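Local coordinates for protein serine protease inhibitor (Thermoanaerobacter tengcongensis, PDB 2PEF) that probably inhibits serine proteases as a thermophilic member of the serpin family, captured here in the latent state, at residues T76-L81 and D114-D119. Sequence-based numbering, arbitrary orientation.
Sequences TYMKKL and DYYKAD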
# COMPACT_ATOMS: atom_id res chain seq x y z
N THR A 76 14.83 -7.11 -6.46
CA THR A 76 15.74 -6.02 -6.79
C THR A 76 15.19 -4.68 -6.31
O THR A 76 15.93 -3.85 -5.77
CB THR A 76 16.02 -5.97 -8.30
OG1 THR A 76 16.39 -7.29 -8.75
CG2 THR A 76 17.14 -4.99 -8.62
N TYR A 77 13.89 -4.48 -6.50
CA TYR A 77 13.22 -3.26 -6.06
C TYR A 77 13.37 -3.07 -4.55
O TYR A 77 13.76 -1.99 -4.10
CB TYR A 77 11.74 -3.28 -6.45
CG TYR A 77 11.05 -1.94 -6.29
CD1 TYR A 77 11.50 -0.82 -6.99
CD2 TYR A 77 9.96 -1.80 -5.43
CE1 TYR A 77 10.87 0.41 -6.85
CE2 TYR A 77 9.32 -0.57 -5.28
CZ TYR A 77 9.79 0.53 -5.99
OH TYR A 77 9.16 1.75 -5.84
N MET A 78 13.05 -4.11 -3.79
CA MET A 78 13.19 -4.08 -2.33
C MET A 78 14.64 -3.85 -1.90
O MET A 78 14.90 -3.11 -0.94
CB MET A 78 12.67 -5.38 -1.71
CG MET A 78 11.16 -5.53 -1.76
SD MET A 78 10.61 -6.93 -0.78
CE MET A 78 10.98 -8.28 -1.90
N LYS A 79 15.57 -4.47 -2.61
CA LYS A 79 17.00 -4.33 -2.34
C LYS A 79 17.46 -2.89 -2.51
O LYS A 79 18.35 -2.44 -1.78
CB LYS A 79 17.80 -5.25 -3.27
CG LYS A 79 19.28 -5.37 -2.93
CD LYS A 79 19.89 -6.54 -3.68
CE LYS A 79 21.35 -6.73 -3.32
NZ LYS A 79 21.87 -8.03 -3.85
N LYS A 80 16.85 -2.18 -3.45
CA LYS A 80 17.30 -0.83 -3.81
C LYS A 80 16.49 0.33 -3.22
O LYS A 80 16.88 1.50 -3.36
CB LYS A 80 17.42 -0.70 -5.34
CG LYS A 80 18.64 -1.43 -5.91
CD LYS A 80 18.79 -1.26 -7.42
CE LYS A 80 19.30 0.13 -7.82
NZ LYS A 80 20.57 0.54 -7.14
N LEU A 81 15.36 0.03 -2.58
CA LEU A 81 14.56 1.06 -1.92
C LEU A 81 15.35 1.62 -0.74
O LEU A 81 15.67 0.88 0.19
CB LEU A 81 13.20 0.52 -1.46
CG LEU A 81 12.07 0.47 -2.50
CD1 LEU A 81 10.92 -0.36 -1.96
CD2 LEU A 81 11.60 1.87 -2.93
N ASP A 114 14.28 -16.68 -0.30
CA ASP A 114 15.33 -16.08 -1.12
C ASP A 114 14.98 -14.72 -1.71
O ASP A 114 15.76 -13.78 -1.58
CB ASP A 114 15.76 -17.04 -2.24
CG ASP A 114 16.65 -18.16 -1.75
OD1 ASP A 114 17.19 -18.07 -0.62
OD2 ASP A 114 16.82 -19.15 -2.49
N TYR A 115 13.82 -14.62 -2.35
CA TYR A 115 13.41 -13.40 -3.04
C TYR A 115 12.67 -12.41 -2.16
O TYR A 115 12.69 -11.20 -2.41
CB TYR A 115 12.55 -13.74 -4.26
CG TYR A 115 13.33 -14.33 -5.42
CD1 TYR A 115 13.55 -15.70 -5.51
CD2 TYR A 115 13.86 -13.51 -6.41
CE1 TYR A 115 14.27 -16.25 -6.57
CE2 TYR A 115 14.58 -14.04 -7.47
CZ TYR A 115 14.78 -15.41 -7.55
OH TYR A 115 15.49 -15.94 -8.60
N TYR A 116 12.01 -12.91 -1.12
CA TYR A 116 11.14 -12.07 -0.29
C TYR A 116 11.60 -11.98 1.17
O TYR A 116 10.97 -11.30 1.97
CB TYR A 116 9.69 -12.56 -0.37
CG TYR A 116 9.12 -12.42 -1.76
CD1 TYR A 116 9.26 -13.45 -2.69
CD2 TYR A 116 8.48 -11.25 -2.16
CE1 TYR A 116 8.76 -13.33 -3.98
CE2 TYR A 116 7.97 -11.12 -3.45
CZ TYR A 116 8.12 -12.16 -4.36
OH TYR A 116 7.62 -12.05 -5.64
N LYS A 117 12.70 -12.66 1.48
CA LYS A 117 13.28 -12.67 2.83
C LYS A 117 12.22 -12.94 3.90
O LYS A 117 12.23 -12.33 4.97
CB LYS A 117 13.98 -11.34 3.13
CG LYS A 117 15.13 -11.00 2.19
CD LYS A 117 15.82 -9.72 2.62
CE LYS A 117 16.98 -9.40 1.71
N ALA A 118 11.30 -13.86 3.60
CA ALA A 118 10.16 -14.09 4.47
C ALA A 118 10.51 -14.93 5.70
O ALA A 118 11.18 -15.96 5.60
CB ALA A 118 9.01 -14.71 3.71
N ASP A 119 10.05 -14.45 6.85
CA ASP A 119 10.05 -15.23 8.08
C ASP A 119 9.06 -16.37 7.91
O ASP A 119 7.92 -16.15 7.50
CB ASP A 119 9.60 -14.36 9.25
CG ASP A 119 10.62 -13.31 9.64
OD1 ASP A 119 11.83 -13.56 9.51
OD2 ASP A 119 10.19 -12.23 10.11
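M78 reaches from helix 67-80 to the last turn of helix 106-116 and makes its close approaches with one methyl group. Its CE lies 3.4 Å from the backbone O of Y115 and 3.9 Å from CD2 of Y116, meeting that ring obliquely. The chain runs extended through SD and bends only at the final torsion (chi3 -79°), which turns the methyl toward the other helix; a long, unbranched thioether suits a gap where the nearest CA atoms, those of M78 and Y116, are 8.5 Å apart. On the packed side, Y116 is buried against A43 and M44 of helix 35-46, and its OH is hydrogen-bonded to OD1 of N71, so a tyrosine can fill apolar space while its polar end is tied to helix 67-80. In serpin terms these are helices D and E, which flank strand 87-98 of beta-sheet A in sequence; M78 also touches I91 of that strand and L40. Past Y116 the chain leaves the helix and heads for strand 119-123. The outer side is looser: no hydrogen bond crosses, only about 95 Å² is buried in all, and Y115, partly exposed, lies on M1, N71 and K72.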